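Local coordinates for protein putative thioesterase (Novosphingobium aromaticivorans, PDB 3CJY) that probably hydrolyses acyl-CoA thioesters, as expected of a double-hotdog thioesterase, and binds calcium, at residues T67-E78 and R90-F101; A178-P189 and S204-G213. All coordinates share one frame; numbering follows the deposited sequence. Where two conformers were deposited one is given.

Contact 1: T67-E78 and R90-F101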
loop_
_atom_site.group_PDB
_atom_site.type_symbol
_atom_site.label_atom_id
_atom_site.label_comp_id
_atom_site.label_asym_id
_atom_site.label_seq_id
_atom_site.Cartn_x
_atom_site.Cartn_y
_atom_site.Cartn_z
ATOM N N THR A 67 -19.050 -6.495 7.308
ATOM C CA THR A 67 -19.889 -7.508 6.671
ATOM C C THR A 67 -20.129 -8.637 7.695
ATOM O O THR A 67 -19.278 -9.475 7.922
ATOM C CB THR A 67 -19.272 -8.069 5.404
ATOM O OG1 THR A 67 -18.949 -6.975 4.549
ATOM C CG2 THR A 67 -20.241 -9.028 4.683
ATOM N N PRO A 68 -21.284 -8.616 8.345
ATOM C CA PRO A 68 -21.566 -9.630 9.328
ATOM C C PRO A 68 -21.596 -11.034 8.777
ATOM O O PRO A 68 -21.919 -11.279 7.603
ATOM C CB PRO A 68 -22.978 -9.255 9.816
ATOM C CG PRO A 68 -23.198 -7.843 9.361
ATOM C CD PRO A 68 -22.419 -7.714 8.119
ATOM N N LEU A 69 -21.238 -11.977 9.632
ATOM C CA LEU A 69 -21.425 -13.390 9.297
ATOM C C LEU A 69 -22.843 -13.605 8.788
ATOM O O LEU A 69 -23.816 -13.110 9.365
ATOM C CB LEU A 69 -21.249 -14.255 10.540
ATOM C CG LEU A 69 -21.496 -15.747 10.479
ATOM C CD1 LEU A 69 -20.547 -16.498 9.508
ATOM C CD2 LEU A 69 -21.359 -16.295 11.919
ATOM N N GLY A 70 -22.945 -14.357 7.709
ATOM C CA GLY A 70 -24.218 -14.695 7.134
ATOM C C GLY A 70 -24.739 -13.756 6.052
ATOM O O GLY A 70 -25.754 -14.053 5.400
ATOM N N SER A 71 -24.083 -12.613 5.880
ATOM C CA SER A 71 -24.494 -11.666 4.833
ATOM C C SER A 71 -24.189 -12.209 3.454
ATOM O O SER A 71 -23.295 -13.028 3.252
ATOM C CB SER A 71 -23.698 -10.349 4.863
ATOM O OG SER A 71 -23.406 -9.843 6.150
ATOM N N VAL A 72 -24.935 -11.690 2.496
ATOM C CA VAL A 72 -24.634 -11.912 1.096
ATOM C C VAL A 72 -23.839 -10.667 0.684
ATOM O O VAL A 72 -24.313 -9.516 0.794
ATOM C CB VAL A 72 -25.877 -12.080 0.189
ATOM C CG1 VAL A 72 -25.438 -12.102 -1.275
ATOM C CG2 VAL A 72 -26.666 -13.355 0.545
ATOM N N LEU A 73 -22.643 -10.931 0.206
ATOM C CA LEU A 73 -21.726 -9.896 -0.256
ATOM C C LEU A 73 -21.854 -9.866 -1.759
ATOM O O LEU A 73 -21.644 -10.864 -2.423
ATOM C CB LEU A 73 -20.271 -10.203 0.142
ATOM C CG LEU A 73 -19.156 -9.275 -0.390
ATOM C CD1 LEU A 73 -19.439 -7.859 0.129
ATOM C CD2 LEU A 73 -17.723 -9.790 -0.048
ATOM N N ASP A 74 -22.250 -8.717 -2.275
ATOM C CA ASP A 74 -22.313 -8.497 -3.720
ATOM C C ASP A 74 -21.029 -7.801 -4.139
ATOM O O ASP A 74 -20.618 -6.843 -3.502
ATOM C CB ASP A 74 -23.503 -7.615 -4.066
ATOM C CG ASP A 74 -24.830 -8.315 -3.817
ATOM O OD1 ASP A 74 -24.999 -9.416 -4.368
ATOM O OD2 ASP A 74 -25.699 -7.771 -3.108
ATOM N N LEU A 75 -20.383 -8.300 -5.183
ATOM C CA LEU A 75 -19.205 -7.644 -5.721
ATOM C C LEU A 75 -19.465 -7.219 -7.144
ATOM O O LEU A 75 -19.965 -7.996 -7.950
ATOM C CB LEU A 75 -17.977 -8.535 -5.656
ATOM C CG LEU A 75 -17.555 -9.112 -4.313
ATOM C CD1 LEU A 75 -18.044 -10.554 -4.186
ATOM C CD2 LEU A 75 -16.052 -9.103 -4.217
ATOM N N THR A 76 -19.188 -5.944 -7.413
ATOM C CA THR A 76 -19.367 -5.361 -8.731
ATOM C C THR A 76 -18.025 -4.857 -9.251
ATOM O O THR A 76 -17.324 -4.109 -8.585
ATOM C CB THR A 76 -20.401 -4.245 -8.717
ATOM O OG1 THR A 76 -21.615 -4.740 -8.144
ATOM C CG2 THR A 76 -20.709 -3.765 -10.139
ATOM N N VAL A 77 -17.700 -5.294 -10.451
ATOM C CA VAL A 77 -16.439 -4.957 -11.118
ATOM C C VAL A 77 -16.598 -3.976 -12.262
ATOM O O VAL A 77 -17.446 -4.164 -13.137
ATOM C CB VAL A 77 -15.795 -6.196 -11.730
ATOM C CG1 VAL A 77 -14.408 -5.875 -12.291
ATOM C CG2 VAL A 77 -15.711 -7.338 -10.725
ATOM N N GLU A 78 -15.788 -2.920 -12.223
ATOM C CA GLU A 78 -15.721 -1.937 -13.285
ATOM C C GLU A 78 -14.322 -1.961 -13.874
ATOM O O GLU A 78 -13.349 -1.721 -13.176
ATOM C CB GLU A 78 -15.985 -0.539 -12.731
ATOM C CG GLU A 78 -15.854 0.567 -13.765
ATOM C CD GLU A 78 -16.028 1.966 -13.156
ATOM O OE1 GLU A 78 -15.777 2.147 -11.946
ATOM O OE2 GLU A 78 -16.388 2.902 -13.901
ATOM N N ARG A 90 -11.923 -1.514 -10.810
ATOM C CA ARG A 90 -12.411 -1.178 -9.487
ATOM C C ARG A 90 -13.475 -2.208 -9.093
ATOM O O ARG A 90 -14.281 -2.618 -9.925
ATOM C CB ARG A 90 -13.036 0.196 -9.482
ATOM C CG ARG A 90 -12.037 1.277 -9.663
ATOM C CD ARG A 90 -12.611 2.604 -9.184
ATOM N NE ARG A 90 -13.688 3.026 -10.046
ATOM C CZ ARG A 90 -13.995 4.308 -10.228
ATOM N NH1 ARG A 90 -13.282 5.253 -9.617
ATOM N NH2 ARG A 90 -14.982 4.640 -11.050
ATOM N N VAL A 91 -13.477 -2.585 -7.830
ATOM C CA VAL A 91 -14.413 -3.539 -7.279
ATOM C C VAL A 91 -15.061 -2.990 -6.035
ATOM O O VAL A 91 -14.405 -2.649 -5.089
ATOM C CB VAL A 91 -13.773 -4.896 -6.912
ATOM C CG1 VAL A 91 -14.858 -5.861 -6.379
ATOM C CG2 VAL A 91 -13.014 -5.515 -8.123
ATOM N N ALA A 92 -16.383 -2.944 -6.071
ATOM C CA ALA A 92 -17.166 -2.490 -4.947
ATOM C C ALA A 92 -17.846 -3.688 -4.304
ATOM O O ALA A 92 -18.473 -4.534 -4.988
ATOM C CB ALA A 92 -18.246 -1.472 -5.393
ATOM N N GLY A 93 -17.771 -3.704 -2.984
ATOM C CA GLY A 93 -18.478 -4.687 -2.186
ATOM C C GLY A 93 -19.617 -4.005 -1.472
ATOM O O GLY A 93 -19.477 -2.905 -0.901
ATOM N N THR A 94 -20.780 -4.627 -1.569
ATOM C CA THR A 94 -21.998 -4.110 -0.952
ATOM C C THR A 94 -22.798 -5.234 -0.352
ATOM O O THR A 94 -22.789 -6.358 -0.850
ATOM C CB THR A 94 -22.940 -3.392 -1.982
ATOM O OG1 THR A 94 -23.173 -4.276 -3.076
ATOM C CG2 THR A 94 -22.338 -2.144 -2.508
ATOM N N VAL A 95 -23.512 -4.889 0.711
ATOM C CA VAL A 95 -24.424 -5.791 1.363
ATOM C C VAL A 95 -25.767 -5.064 1.431
ATOM O O VAL A 95 -25.886 -4.006 2.045
ATOM C CB VAL A 95 -23.999 -6.120 2.790
ATOM C CG1 VAL A 95 -25.040 -6.996 3.464
ATOM C CG2 VAL A 95 -22.614 -6.774 2.796
ATOM N N ASP A 96 -26.760 -5.623 0.775
ATOM C CA ASP A 96 -28.063 -5.017 0.807
ATOM C C ASP A 96 -27.972 -3.586 0.300
ATOM O O ASP A 96 -28.675 -2.701 0.780
ATOM C CB ASP A 96 -28.608 -5.020 2.234
ATOM C CG ASP A 96 -28.952 -6.412 2.732
ATOM O OD1 ASP A 96 -29.143 -7.314 1.886
ATOM O OD2 ASP A 96 -29.054 -6.595 3.975
ATOM N N GLY A 97 -27.071 -3.369 -0.645
ATOM C CA GLY A 97 -26.925 -2.068 -1.267
ATOM C C GLY A 97 -25.997 -1.141 -0.502
ATOM O O GLY A 97 -25.611 -0.106 -1.021
ATOM N N ARG A 98 -25.647 -1.513 0.726
ATOM C CA ARG A 98 -24.746 -0.713 1.570
ATOM C C ARG A 98 -23.296 -0.972 1.200
ATOM O O ARG A 98 -22.887 -2.110 1.116
ATOM C CB ARG A 98 -24.930 -1.063 3.064
ATOM C CG ARG A 98 -23.980 -0.279 4.020
ATOM C CD ARG A 98 -24.107 -0.646 5.533
ATOM N NE ARG A 98 -23.416 -1.878 5.956
ATOM C CZ ARG A 98 -23.970 -3.086 5.921
ATOM N NH1 ARG A 98 -25.207 -3.225 5.455
ATOM N NH2 ARG A 98 -23.296 -4.150 6.323
ATOM N N LEU A 99 -22.525 0.089 0.994
ATOM C CA LEU A 99 -21.095 -0.070 0.674
ATOM C C LEU A 99 -20.293 -0.541 1.880
ATOM O O LEU A 99 -20.297 0.087 2.945
ATOM C CB LEU A 99 -20.498 1.245 0.182
ATOM C CG LEU A 99 -19.115 1.209 -0.436
ATOM C CD1 LEU A 99 -19.107 0.370 -1.729
ATOM C CD2 LEU A 99 -18.640 2.616 -0.704
ATOM N N VAL A 100 -19.597 -1.652 1.696
ATOM C CA VAL A 100 -18.747 -2.216 2.750
ATOM C C VAL A 100 -17.256 -2.075 2.414
ATOM O O VAL A 100 -16.406 -1.984 3.292
ATOM C CB VAL A 100 -19.143 -3.659 3.132
ATOM C CG1 VAL A 100 -20.550 -3.667 3.725
ATOM C CG2 VAL A 100 -19.034 -4.618 1.969
ATOM N N PHE A 101 -16.946 -1.996 1.127
ATOM C CA PHE A 101 -15.570 -1.752 0.672
ATOM C C PHE A 101 -15.525 -1.346 -0.791
ATOM O O PHE A 101 -16.450 -1.581 -1.523
ATOM C CB PHE A 101 -14.591 -2.948 0.957
ATOM C CG PHE A 101 -14.858 -4.200 0.150
ATOM C CD1 PHE A 101 -14.549 -4.269 -1.189
ATOM C CD2 PHE A 101 -15.365 -5.321 0.757
ATOM C CE1 PHE A 101 -14.796 -5.422 -1.907
ATOM C CE2 PHE A 101 -15.643 -6.457 0.031
ATOM C CZ PHE A 101 -15.339 -6.501 -1.290
HETATM O O HOH W 1 -26.264 -8.323 -0.530
HETATM O O HOH W 2 -25.742 -5.235 -2.544
HETATM O O HOH W 3 -21.330 -4.263 -5.134
#
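R90 and E78 form a salt bridge at one end of an antiparallel run within the N-terminal hotdog domain, where strand 72-78 lies against strand 90-95. R90, bent at chi3 (-68°), turns the edge of its guanidinium to the extended E78: NH2 and NE both donate to E78 OE1, at 2.8 and 3.0 Å, from the same face of the carboxylate. Their backbones also exchange two hydrogen bonds. V91 lies side by side with V77 in a non-hydrogen-bonded pair, on the face covered by V47 of helix 37-52. The register continues through A92 with T76 and T94 with D74, both hydrogen-bonded pairs. Between them G93 faces V100 and F101 in a classic beta bulge, and its CA sits 3.7 Å above the plane of the F101 ring. T94 OG1 is joined to D74 OD2 through one water, which also accepts from G97 N. V95 spreads its methyls over V72 O, T67 and S71 before the type I' turn to R98, whose NH2 is held by F66 O. V100 then meets L73, CG2 to CD1 at 3.7 Å. Last, the F101 ring takes L75 CD2 at its edge, in plane, 4.0 Å from CZ.

Contact 2: A178-P189 and S204-G213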
loop_
_atom_site.group_PDB
_atom_site.type_symbol
_atom_site.label_atom_id
_atom_site.label_comp_id
_atom_site.label_asym_id
_atom_site.label_seq_id
_atom_site.Cartn_x
_atom_site.Cartn_y
_atom_site.Cartn_z
ATOM N N ALA A 178 -3.174 -16.023 -5.382
ATOM C CA ALA A 178 -3.442 -14.629 -5.024
ATOM C C ALA A 178 -4.407 -14.533 -3.813
ATOM O O ALA A 178 -4.185 -13.724 -2.881
ATOM C CB ALA A 178 -3.957 -13.888 -6.206
ATOM N N ALA A 179 -5.399 -15.419 -3.814
ATOM C CA ALA A 179 -6.417 -15.462 -2.742
ATOM C C ALA A 179 -5.753 -15.798 -1.409
ATOM O O ALA A 179 -5.922 -15.083 -0.396
ATOM C CB ALA A 179 -7.512 -16.443 -3.050
ATOM N N SER A 180 -4.940 -16.839 -1.416
ATOM C CA SER A 180 -4.234 -17.256 -0.209
ATOM C C SER A 180 -3.315 -16.164 0.302
ATOM O O SER A 180 -3.255 -15.902 1.474
ATOM C CB SER A 180 -3.423 -18.556 -0.424
ATOM O OG SER A 180 -4.316 -19.641 -0.638
ATOM N N LEU A 181 -2.567 -15.544 -0.602
ATOM C CA LEU A 181 -1.628 -14.465 -0.223
ATOM C C LEU A 181 -2.390 -13.231 0.378
ATOM O O LEU A 181 -2.001 -12.666 1.384
ATOM C CB LEU A 181 -0.766 -14.098 -1.441
ATOM C CG LEU A 181 0.189 -15.199 -1.940
ATOM C CD1 LEU A 181 0.772 -14.832 -3.294
ATOM C CD2 LEU A 181 1.268 -15.507 -0.869
ATOM N N ALA A 182 -3.530 -12.883 -0.230
ATOM C CA ALA A 182 -4.324 -11.782 0.262
ATOM C C ALA A 182 -4.770 -12.098 1.696
ATOM O O ALA A 182 -4.783 -11.247 2.555
ATOM C CB ALA A 182 -5.550 -11.529 -0.645
HETATM N N MSE A 183 -5.142 -13.348 1.940
HETATM C CA MSE A 183 -5.641 -13.729 3.259
HETATM C C MSE A 183 -4.486 -13.668 4.284
HETATM O O MSE A 183 -4.635 -13.139 5.378
HETATM C CB MSE A 183 -6.355 -15.081 3.177
HETATM C CG MSE A 183 -7.777 -14.846 2.678
HETATM SE SE MSE A 183 -8.864 -16.456 2.420
HETATM C CE MSE A 183 -8.122 -16.931 0.937
ATOM N N PHE A 184 -3.327 -14.223 3.924
ATOM C CA PHE A 184 -2.195 -14.244 4.835
ATOM C C PHE A 184 -1.619 -12.855 5.131
ATOM O O PHE A 184 -1.065 -12.594 6.214
ATOM C CB PHE A 184 -1.092 -15.174 4.313
ATOM C CG PHE A 184 -1.450 -16.646 4.358
ATOM C CD1 PHE A 184 -2.442 -17.120 5.217
ATOM C CD2 PHE A 184 -0.680 -17.572 3.669
ATOM C CE1 PHE A 184 -2.666 -18.514 5.351
ATOM C CE2 PHE A 184 -0.939 -18.956 3.765
ATOM C CZ PHE A 184 -1.958 -19.400 4.594
ATOM N N ALA A 185 -1.734 -11.956 4.144
ATOM C CA ALA A 185 -1.307 -10.567 4.288
ATOM C C ALA A 185 -2.100 -9.871 5.407
ATOM O O ALA A 185 -1.606 -8.985 6.072
ATOM C CB ALA A 185 -1.487 -9.753 2.941
ATOM N N ASP A 186 -3.355 -10.294 5.596
ATOM C CA ASP A 186 -4.218 -9.685 6.625
ATOM C C ASP A 186 -4.076 -10.304 8.021
ATOM O O ASP A 186 -4.981 -10.206 8.861
ATOM C CB ASP A 186 -5.654 -9.649 6.168
ATOM C CG ASP A 186 -6.523 -8.668 6.988
ATOM O OD1 ASP A 186 -6.057 -7.566 7.304
ATOM O OD2 ASP A 186 -7.678 -9.021 7.318
ATOM N N PHE A 187 -2.909 -10.876 8.284
ATOM C CA PHE A 187 -2.541 -11.292 9.623
ATOM C C PHE A 187 -1.840 -10.143 10.411
ATOM O O PHE A 187 -1.481 -10.278 11.570
ATOM C CB PHE A 187 -1.658 -12.536 9.584
ATOM C CG PHE A 187 -2.422 -13.830 9.557
ATOM C CD1 PHE A 187 -3.293 -14.120 8.514
ATOM C CD2 PHE A 187 -2.227 -14.776 10.569
ATOM C CE1 PHE A 187 -4.003 -15.285 8.477
ATOM C CE2 PHE A 187 -2.921 -15.982 10.532
ATOM C CZ PHE A 187 -3.801 -16.233 9.472
ATOM N N LEU A 188 -1.748 -8.970 9.795
ATOM C CA LEU A 188 -1.093 -7.834 10.466
ATOM C C LEU A 188 -1.790 -7.426 11.758
ATOM O O LEU A 188 -1.129 -6.937 12.643
ATOM C CB LEU A 188 -0.878 -6.626 9.540
ATOM C CG LEU A 188 0.383 -6.703 8.706
ATOM C CD1 LEU A 188 0.376 -5.709 7.568
ATOM C CD2 LEU A 188 1.625 -6.518 9.607
ATOM N N PRO A 189 -3.137 -7.541 11.841
ATOM C CA PRO A 189 -3.712 -7.200 13.171
ATOM C C PRO A 189 -3.127 -8.027 14.339
ATOM O O PRO A 189 -2.975 -7.544 15.453
ATOM C CB PRO A 189 -5.217 -7.388 12.944
ATOM C CG PRO A 189 -5.395 -7.151 11.467
ATOM C CD PRO A 189 -4.193 -7.728 10.815
ATOM N N SER A 204 -8.533 -3.032 10.849
ATOM C CA SER A 204 -7.966 -2.520 9.593
ATOM C C SER A 204 -8.816 -1.444 8.959
ATOM O O SER A 204 -10.052 -1.547 8.864
ATOM C CB SER A 204 -7.846 -3.653 8.571
ATOM O OG SER A 204 -7.310 -4.808 9.179
ATOM N N LEU A 205 -8.145 -0.431 8.436
ATOM C CA LEU A 205 -8.793 0.619 7.670
ATOM C C LEU A 205 -8.818 0.269 6.177
ATOM O O LEU A 205 -9.636 0.716 5.395
ATOM C CB LEU A 205 -8.030 1.953 7.810
ATOM C CG LEU A 205 -8.016 2.559 9.188
ATOM C CD1 LEU A 205 -7.331 3.910 9.042
ATOM C CD2 LEU A 205 -9.417 2.732 9.659
ATOM N N ASP A 206 -7.864 -0.549 5.815
ATOM C CA ASP A 206 -7.622 -0.941 4.425
ATOM C C ASP A 206 -6.730 -2.179 4.375
ATOM O O ASP A 206 -6.266 -2.680 5.397
ATOM C CB ASP A 206 -6.922 0.167 3.671
ATOM C CG ASP A 206 -5.428 0.317 4.075
ATOM O OD1 ASP A 206 -5.177 0.555 5.260
ATOM O OD2 ASP A 206 -4.530 0.188 3.189
ATOM N N ASN A 207 -6.576 -2.684 3.151
ATOM C CA ASN A 207 -5.661 -3.769 2.800
ATOM C C ASN A 207 -5.012 -3.391 1.448
ATOM O O ASN A 207 -5.678 -2.914 0.523
ATOM C CB ASN A 207 -6.328 -5.141 2.582
ATOM C CG ASN A 207 -6.421 -6.035 3.841
ATOM O OD1 ASN A 207 -6.665 -7.256 3.718
ATOM N ND2 ASN A 207 -6.265 -5.453 5.030
ATOM N N SER A 208 -3.709 -3.617 1.368
ATOM C CA SER A 208 -2.939 -3.443 0.129
ATOM C C SER A 208 -2.158 -4.718 -0.078
ATOM O O SER A 208 -1.613 -5.277 0.874
ATOM C CB SER A 208 -1.977 -2.267 0.234
ATOM O OG SER A 208 -1.236 -2.061 -0.973
ATOM N N LEU A 209 -2.105 -5.167 -1.331
ATOM C CA LEU A 209 -1.335 -6.403 -1.724
ATOM C C LEU A 209 -0.609 -6.182 -3.059
ATOM O O LEU A 209 -1.209 -5.663 -4.021
ATOM C CB LEU A 209 -2.258 -7.621 -1.845
ATOM C CG LEU A 209 -1.590 -8.982 -1.923
ATOM C CD1 LEU A 209 -0.974 -9.367 -0.574
ATOM C CD2 LEU A 209 -2.549 -10.065 -2.442
ATOM N N ARG A 210 0.667 -6.569 -3.095
ATOM C CA ARG A 210 1.461 -6.503 -4.321
ATOM C C ARG A 210 2.017 -7.904 -4.567
ATOM O O ARG A 210 2.835 -8.396 -3.797
ATOM C CB ARG A 210 2.593 -5.471 -4.176
ATOM C CG ARG A 210 2.063 -4.140 -3.813
ATOM C CD ARG A 210 3.112 -3.042 -3.721
ATOM N NE ARG A 210 2.475 -1.905 -3.115
ATOM C CZ ARG A 210 1.641 -1.106 -3.766
ATOM N NH1 ARG A 210 1.471 -1.277 -5.079
ATOM N NH2 ARG A 210 1.037 -0.103 -3.122
ATOM N N ILE A 211 1.589 -8.530 -5.662
ATOM C CA ILE A 211 1.979 -9.909 -5.916
ATOM C C ILE A 211 3.079 -9.999 -6.946
ATOM O O ILE A 211 2.950 -9.417 -8.032
ATOM C CB ILE A 211 0.783 -10.724 -6.436
ATOM C CG1 ILE A 211 -0.338 -10.694 -5.385
ATOM C CG2 ILE A 211 1.215 -12.179 -6.801
ATOM C CD1 ILE A 211 -1.632 -11.340 -5.874
ATOM N N THR A 212 4.171 -10.668 -6.599
ATOM C CA THR A 212 5.234 -10.943 -7.571
ATOM C C THR A 212 5.069 -12.341 -8.191
ATOM O O THR A 212 5.300 -12.550 -9.378
ATOM C CB THR A 212 6.649 -10.778 -6.963
ATOM O OG1 THR A 212 6.843 -9.401 -6.636
ATOM C CG2 THR A 212 7.761 -11.193 -7.937
ATOM N N GLY A 213 4.655 -13.303 -7.387
ATOM C CA GLY A 213 4.481 -14.658 -7.885
ATOM C C GLY A 213 3.731 -15.541 -6.934
ATOM O O GLY A 213 3.574 -15.219 -5.783
HETATM O O HOH W 4 -4.823 -8.534 2.051
HETATM O O HOH W 5 -8.730 -7.001 8.659
#
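L209 sits at the apolar centre, where helix 178-185 packs on strand 206-211 in the C-terminal hotdog domain, the helix lying against a face of the curved sheet. With CG anti to the backbone N (chi1 -167°), L209 divides its two methyls between successive turns of the helix: CD1 reaches A185 CB at 3.6 Å, while CD2 comes up to the backbone and CB of A182. The small A182 and A185 are consistent with the close approach of helix and strand, their axes 9.0 Å apart; L45 of helix 37-52 also touches L209, so the leucine serves the packing of both hotdog helices. Toward the start of the helix, I211 drives CD1 against A178 CB at 3.5 Å, a tight carbon contact. L181 extends the same apolar strip over I211 CG2 and ends near G213 O.

In the other direction the chemistry turns polar. One water donates to both A182 O and N207 OD1, filling the step between helix backbone and strand amide. N207 ND2 is shared between D206 O of its own strand, at 2.8 Å, and D186 OD1 across the contact. The second bond is fairly straight at hydrogen (161°), yet it approaches from well above the carboxylate plane, with the carboxylate and amide planes 67° apart. Q253 of strand 247-256 also donates to D186 OD1 and accepts from S204 OG, tying this edge to the neighbouring strand. Beyond lies S204, touched by P189 CG; a final water donates to S204 OG and to D186 OD2, the latter at 2.6 Å.

Overall arrangement
The two contacts illustrate two levels of hotdog architecture, one in each family domain. Contact 1 is strand on strand: main-chain hydrogen bonds set its register, one face is apolar and the other carries charges and waters, and its centre lies about 17 Å from the centre of the chain, with V77 at one end touching the calcium-binding T51. Contact 2 is helix on strand, its centre about 3 Å from that of the chain; side-chain packing dominates, and its central polar pair, D186 and N207, is buried and relies on a few specific partners. Helix 37-52 touches both, through V47 in contact 1 and M41 and L45 in contact 2. Both also reach the second subunit: R90 packs on its H102, whereas R210 forms a salt bridge with D206 of that subunit.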